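Long-range contacts in type IV secretion system protein VirB11 (PDB 2GZA), which is a hexameric ATPase of the GSP E family that binds and hydrolyses ATP for the VirB type IV secretion system of Brucella suis: residues Cys42-Gly47 with His219-His224; Arg204-Glu209 with Val223-Pro228. One frame throughout, in Å; residues are numbered along the deposited sequence.

How the contacts relate
Contact 1 joins the loop that follows strand 40-43, in the antiparallel N-terminal sheet, to the start of strand 222-226, closing a span of 171 residues. Within that span lie strand 178-182 and the predicted ATP-binding P-loop. Contact 2 closes a short loop, with 13 residues between segments 204-209 and 223-228. It starts inside the loop of contact 1 and ends just beyond it, on the same strand, and the two share Val223 and His224. Contact 2 pairs neighbouring strands of the nucleotide-binding part. Contact 1 docks the N-terminal sheet beside the edge of that pair. Arg204 of contact 2 links them through its probable hydrogen bond to Asn44.

Contact 1 (Cys42-Gly47 with His219-His224); sequences CVNRPG and HPNHVH
Asn44 and Asn221 meet through their side-chain amides, and the two side chains cross at about a right angle. Asn44 ND2 donates to Asn221 OD1 at 3.0 Å in a fairly straight bond. The acceptor lies in the amide plane of Asn44, but ND2 is tilted 34° from the carbonyl plane of Asn221. CG of Asn221 is anti to its own backbone N (chi1 -170°), which brings OD1 back to Asn44 although the CB bond points away. Arg204 makes a second bond to this OD1 and another to OD1 of Asn44. Both amides are therefore held from the same guanidinium. This junction joins the loop leaving strand 40-43 of the N-terminal antiparallel sheet to strand 222-226, the outermost strand of its parallel group, 222-226 / 205-209 / 255-258, in the P-loop ATPase core. The CG2 methyl of Val223 packs against Asn44 OD1, at 3.4 Å. Arg45 reaches across with a chain bent at chi2 and chi3. Its NH1 sits over one face of the His222 ring, offset toward the rim, 3.5 Å from NE2. The guanidinium and ring planes are 54° apart. The ring is held at its edge, where His222 ND1 donates to His219 O. Glu111 forms a salt bridge with Arg45 NH2. One water accepts from both Asn44 ND2 and Arg45 NH1.

Contact 2 (Arg204-Glu209 with Val223-Pro228); sequences RLITIE and VHLFYP
Glu209 runs beside Phe226 on one face of two parallel strands, both side chains pointing the same way. From CB, CG of Glu209 lies between its backbone N and carbonyl carbon (chi1 53°), and the chain is extended beyond it. CG meets Phe226 CE2 at 3.4 Å. CD is 4.0 Å from the same CE2. OE2 comes to 3.8 Å from CE2 and also nears CZ, with the carboxylate and ring planes only 12° apart. OE1 turns to the backbone N of Leu214, which donates to it. Two residues back on the same face, Thr207 OG1 and His224 ND1 share a hydrogen bond of 2.7 Å, the hydroxyl lying at the edge of the imidazole. On the opposite face Ile206, Ile208, Val223 and Leu225 pack together, with Ile206 CG2 3.6 Å from Leu225 CD1. Past the strand end, the Tyr227 ring takes Ile208 CG2 at its edge. Helix 241-248 lies against both isoleucines. The backbones form a regular parallel ladder, from Val223 N to Leu205 O through to Tyr227 N to Glu209 O. Ile206 also bonds by its backbone to Arg255 and Leu257, so strand 205-209 is flanked by 222-226 and 255-258. The Glu209 side chain lies about 7 Å from that of Thr189, a predicted ATP-binding residue. Its buried carboxylate has OE1 taken by a backbone N-H and OE2 beside the Phe226 ring and near His224 ND1, which probably limits its freedom to turn.

Contact 1 (Cys42-Gly47 with His219-His224)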
loop_
_atom_site.group_PDB
_atom_site.type_symbol
_atom_site.label_atom_id
_atom_site.label_comp_id
_atom_site.label_asym_id
_atom_site.label_seq_id
_atom_site.Cartn_x
_atom_site.Cartn_y
_atom_site.Cartn_z
ATOM N N CYS C 42 -11.408 44.432 12.478
ATOM C CA CYS C 42 -10.566 43.686 13.408
ATOM C C CYS C 42 -10.364 44.365 14.744
ATOM O O CYS C 42 -10.221 45.583 14.819
ATOM C CB CYS C 42 -9.210 43.427 12.787
ATOM S SG CYS C 42 -9.326 42.190 11.540
ATOM N N VAL C 43 -10.361 43.566 15.802
ATOM C CA VAL C 43 -9.873 44.015 17.096
ATOM C C VAL C 43 -8.757 43.069 17.537
ATOM O O VAL C 43 -8.976 41.867 17.717
ATOM C CB VAL C 43 -10.995 44.121 18.169
ATOM C CG1 VAL C 43 -10.411 44.550 19.531
ATOM C CG2 VAL C 43 -12.074 45.106 17.737
ATOM N N ASN C 44 -7.555 43.621 17.679
ATOM C CA ASN C 44 -6.368 42.841 18.077
ATOM C C ASN C 44 -6.138 42.879 19.576
ATOM O O ASN C 44 -5.602 41.935 20.151
ATOM C CB ASN C 44 -5.107 43.359 17.382
ATOM C CG ASN C 44 -5.236 43.378 15.880
ATOM O OD1 ASN C 44 -5.999 42.604 15.307
ATOM N ND2 ASN C 44 -4.494 44.269 15.229
ATOM N N ARG C 45 -6.532 43.986 20.191
ATOM C CA ARG C 45 -6.312 44.219 21.609
ATOM C C ARG C 45 -7.268 45.292 22.096
ATOM O O ARG C 45 -7.795 46.053 21.288
ATOM C CB ARG C 45 -4.846 44.609 21.880
ATOM C CG ARG C 45 -4.344 45.872 21.183
ATOM C CD ARG C 45 -3.120 45.576 20.325
ATOM N NE ARG C 45 -2.311 44.502 20.901
ATOM C CZ ARG C 45 -1.589 43.624 20.211
ATOM N NH1 ARG C 45 -1.548 43.657 18.889
ATOM N NH2 ARG C 45 -0.904 42.695 20.858
ATOM N N PRO C 46 -7.473 45.371 23.422
ATOM C CA PRO C 46 -8.337 46.385 24.013
ATOM C C PRO C 46 -7.964 47.778 23.531
ATOM O O PRO C 46 -6.782 48.111 23.492
ATOM C CB PRO C 46 -8.008 46.282 25.513
ATOM C CG PRO C 46 -6.737 45.485 25.596
ATOM C CD PRO C 46 -6.844 44.534 24.460
ATOM N N GLY C 47 -8.968 48.568 23.156
ATOM C CA GLY C 47 -8.763 49.978 22.863
ATOM C C GLY C 47 -8.591 50.359 21.405
ATOM O O GLY C 47 -8.543 51.542 21.085
ATOM N N HIS C 219 4.974 47.023 13.890
ATOM C CA HIS C 219 3.809 46.556 13.147
ATOM C C HIS C 219 2.552 46.612 14.015
ATOM O O HIS C 219 2.164 45.602 14.593
ATOM C CB HIS C 219 4.034 45.134 12.645
ATOM C CG HIS C 219 5.125 45.004 11.633
ATOM N ND1 HIS C 219 4.897 45.115 10.277
ATOM C CD2 HIS C 219 6.448 44.741 11.777
ATOM C CE1 HIS C 219 6.035 44.942 9.631
ATOM N NE2 HIS C 219 6.992 44.716 10.516
ATOM N N PRO C 220 1.896 47.788 14.097
ATOM C CA PRO C 220 0.759 47.981 15.013
ATOM C C PRO C 220 -0.380 46.979 14.809
ATOM O O PRO C 220 -1.015 46.563 15.771
ATOM C CB PRO C 220 0.274 49.405 14.693
ATOM C CG PRO C 220 0.872 49.741 13.361
ATOM C CD PRO C 220 2.176 49.003 13.316
ATOM N N ASN C 221 -0.622 46.600 13.563
ATOM C CA ASN C 221 -1.689 45.665 13.232
ATOM C C ASN C 221 -1.173 44.225 13.267
ATOM O O ASN C 221 -0.783 43.673 12.239
ATOM C CB ASN C 221 -2.285 46.020 11.860
ATOM C CG ASN C 221 -3.560 45.246 11.530
ATOM O OD1 ASN C 221 -3.985 44.363 12.270
ATOM N ND2 ASN C 221 -4.167 45.577 10.398
ATOM N N HIS C 222 -1.159 43.627 14.455
ATOM C CA HIS C 222 -0.704 42.246 14.600
ATOM C C HIS C 222 -1.453 41.485 15.683
ATOM O O HIS C 222 -2.090 42.089 16.552
ATOM C CB HIS C 222 0.819 42.169 14.825
ATOM C CG HIS C 222 1.264 42.616 16.183
ATOM N ND1 HIS C 222 1.655 43.906 16.450
ATOM C CD2 HIS C 222 1.376 41.943 17.353
ATOM C CE1 HIS C 222 1.991 44.012 17.722
ATOM N NE2 HIS C 222 1.828 42.833 18.292
ATOM N N VAL C 223 -1.372 40.159 15.608
ATOM C CA VAL C 223 -1.924 39.273 16.632
ATOM C C VAL C 223 -0.895 38.189 16.937
ATOM O O VAL C 223 -0.408 37.527 16.016
ATOM C CB VAL C 223 -3.275 38.633 16.179
ATOM C CG1 VAL C 223 -3.769 37.629 17.202
ATOM C CG2 VAL C 223 -4.337 39.706 15.950
ATOM N N HIS C 224 -0.550 38.025 18.212
ATOM C CA HIS C 224 0.314 36.921 18.634
ATOM C C HIS C 224 -0.542 35.753 19.081
ATOM O O HIS C 224 -1.298 35.871 20.046
ATOM C CB HIS C 224 1.243 37.327 19.780
ATOM C CG HIS C 224 2.159 38.461 19.455
ATOM N ND1 HIS C 224 3.106 38.391 18.459
ATOM C CD2 HIS C 224 2.294 39.682 20.019
ATOM C CE1 HIS C 224 3.772 39.529 18.413
ATOM N NE2 HIS C 224 3.301 40.326 19.352
HETATM O O HOH W 1 -2.895 45.810 17.065
#

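Contact 2 (Arg204-Glu209 with Val223-Pro228)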
loop_
_atom_site.group_PDB
_atom_site.type_symbol
_atom_site.label_atom_id
_atom_site.label_comp_id
_atom_site.label_asym_id
_atom_site.label_seq_id
_atom_site.Cartn_x
_atom_site.Cartn_y
_atom_site.Cartn_z
ATOM N N ARG C 204 -0.824 43.510 7.875
ATOM C CA ARG C 204 -1.339 42.799 9.031
ATOM C C ARG C 204 -0.581 41.484 9.231
ATOM O O ARG C 204 -0.524 40.664 8.317
ATOM C CB ARG C 204 -2.844 42.559 8.879
ATOM C CG ARG C 204 -3.456 41.765 10.016
ATOM C CD ARG C 204 -4.958 41.838 10.000
ATOM N NE ARG C 204 -5.496 41.654 11.345
ATOM C CZ ARG C 204 -6.269 40.642 11.712
ATOM N NH1 ARG C 204 -6.627 39.715 10.836
ATOM N NH2 ARG C 204 -6.704 40.572 12.953
ATOM N N LEU C 205 -0.013 41.291 10.422
ATOM C CA LEU C 205 0.796 40.099 10.714
ATOM C C LEU C 205 0.228 39.271 11.854
ATOM O O LEU C 205 -0.292 39.801 12.832
ATOM C CB LEU C 205 2.255 40.463 11.022
ATOM C CG LEU C 205 3.001 41.405 10.074
ATOM C CD1 LEU C 205 4.438 41.602 10.531
ATOM C CD2 LEU C 205 2.970 40.896 8.657
ATOM N N ILE C 206 0.331 37.960 11.711
ATOM C CA ILE C 206 -0.060 37.039 12.760
ATOM C C ILE C 206 1.094 36.068 13.032
ATOM O O ILE C 206 1.553 35.381 12.126
ATOM C CB ILE C 206 -1.373 36.299 12.398
ATOM C CG1 ILE C 206 -2.500 37.320 12.139
ATOM C CG2 ILE C 206 -1.746 35.306 13.498
ATOM C CD1 ILE C 206 -3.881 36.738 11.888
ATOM N N THR C 207 1.574 36.048 14.274
ATOM C CA THR C 207 2.642 35.142 14.672
ATOM C C THR C 207 2.043 33.940 15.361
ATOM O O THR C 207 1.052 34.068 16.072
ATOM C CB THR C 207 3.679 35.801 15.618
ATOM O OG1 THR C 207 3.028 36.280 16.800
ATOM C CG2 THR C 207 4.385 36.941 14.924
ATOM N N ILE C 208 2.647 32.776 15.133
ATOM C CA ILE C 208 2.252 31.539 15.798
ATOM C C ILE C 208 3.470 30.959 16.492
ATOM O O ILE C 208 4.427 30.536 15.840
ATOM C CB ILE C 208 1.674 30.493 14.811
ATOM C CG1 ILE C 208 0.432 31.042 14.104
ATOM C CG2 ILE C 208 1.317 29.210 15.556
ATOM C CD1 ILE C 208 0.080 30.346 12.822
ATOM N N GLU C 209 3.435 30.937 17.816
ATOM C CA GLU C 209 4.585 30.475 18.574
ATOM C C GLU C 209 4.223 29.760 19.866
ATOM O O GLU C 209 3.068 29.769 20.291
ATOM C CB GLU C 209 5.572 31.622 18.794
ATOM C CG GLU C 209 4.978 32.846 19.390
ATOM C CD GLU C 209 5.806 34.091 19.158
ATOM O OE1 GLU C 209 7.007 33.975 18.834
ATOM O OE2 GLU C 209 5.247 35.197 19.327
ATOM N N VAL C 223 -1.372 40.159 15.608
ATOM C CA VAL C 223 -1.924 39.273 16.632
ATOM C C VAL C 223 -0.895 38.189 16.937
ATOM O O VAL C 223 -0.408 37.527 16.016
ATOM C CB VAL C 223 -3.275 38.633 16.179
ATOM C CG1 VAL C 223 -3.769 37.629 17.202
ATOM C CG2 VAL C 223 -4.337 39.706 15.950
ATOM N N HIS C 224 -0.550 38.025 18.212
ATOM C CA HIS C 224 0.314 36.921 18.634
ATOM C C HIS C 224 -0.542 35.753 19.081
ATOM O O HIS C 224 -1.298 35.871 20.046
ATOM C CB HIS C 224 1.243 37.327 19.780
ATOM C CG HIS C 224 2.159 38.461 19.455
ATOM N ND1 HIS C 224 3.106 38.391 18.459
ATOM C CD2 HIS C 224 2.294 39.682 20.019
ATOM C CE1 HIS C 224 3.772 39.529 18.413
ATOM N NE2 HIS C 224 3.301 40.326 19.352
ATOM N N LEU C 225 -0.428 34.634 18.376
ATOM C CA LEU C 225 -1.106 33.407 18.767
ATOM C C LEU C 225 -0.136 32.425 19.423
ATOM O O LEU C 225 1.047 32.379 19.080
ATOM C CB LEU C 225 -1.814 32.753 17.579
ATOM C CG LEU C 225 -2.851 33.558 16.784
ATOM C CD1 LEU C 225 -3.317 32.766 15.574
ATOM C CD2 LEU C 225 -4.045 33.972 17.644
ATOM N N PHE C 226 -0.645 31.641 20.367
ATOM C CA PHE C 226 0.185 30.746 21.167
ATOM C C PHE C 226 -0.412 29.350 21.324
ATOM O O PHE C 226 -1.628 29.204 21.482
ATOM C CB PHE C 226 0.455 31.364 22.533
ATOM C CG PHE C 226 1.260 32.614 22.467
ATOM C CD1 PHE C 226 0.635 33.855 22.466
ATOM C CD2 PHE C 226 2.645 32.554 22.377
ATOM C CE1 PHE C 226 1.378 35.019 22.396
ATOM C CE2 PHE C 226 3.395 33.714 22.303
ATOM C CZ PHE C 226 2.761 34.949 22.314
ATOM N N TYR C 227 0.449 28.333 21.242
ATOM C CA TYR C 227 0.061 26.955 21.508
ATOM C C TYR C 227 0.880 26.413 22.686
ATOM O O TYR C 227 2.068 26.726 22.810
ATOM C CB TYR C 227 0.195 26.068 20.255
ATOM C CG TYR C 227 1.590 25.973 19.672
ATOM C CD1 TYR C 227 2.464 24.961 20.059
ATOM C CD2 TYR C 227 2.030 26.889 18.723
ATOM C CE1 TYR C 227 3.753 24.872 19.523
ATOM C CE2 TYR C 227 3.310 26.814 18.189
ATOM C CZ TYR C 227 4.163 25.805 18.590
ATOM O OH TYR C 227 5.428 25.729 18.061
ATOM N N PRO C 228 0.248 25.614 23.565
ATOM C CA PRO C 228 0.901 25.215 24.824
ATOM C C PRO C 228 1.990 24.153 24.644
ATOM O O PRO C 228 2.116 23.595 23.553
ATOM C CB PRO C 228 -0.266 24.681 25.659
ATOM C CG PRO C 228 -1.271 24.212 24.661
ATOM C CD PRO C 228 -1.103 25.043 23.423
#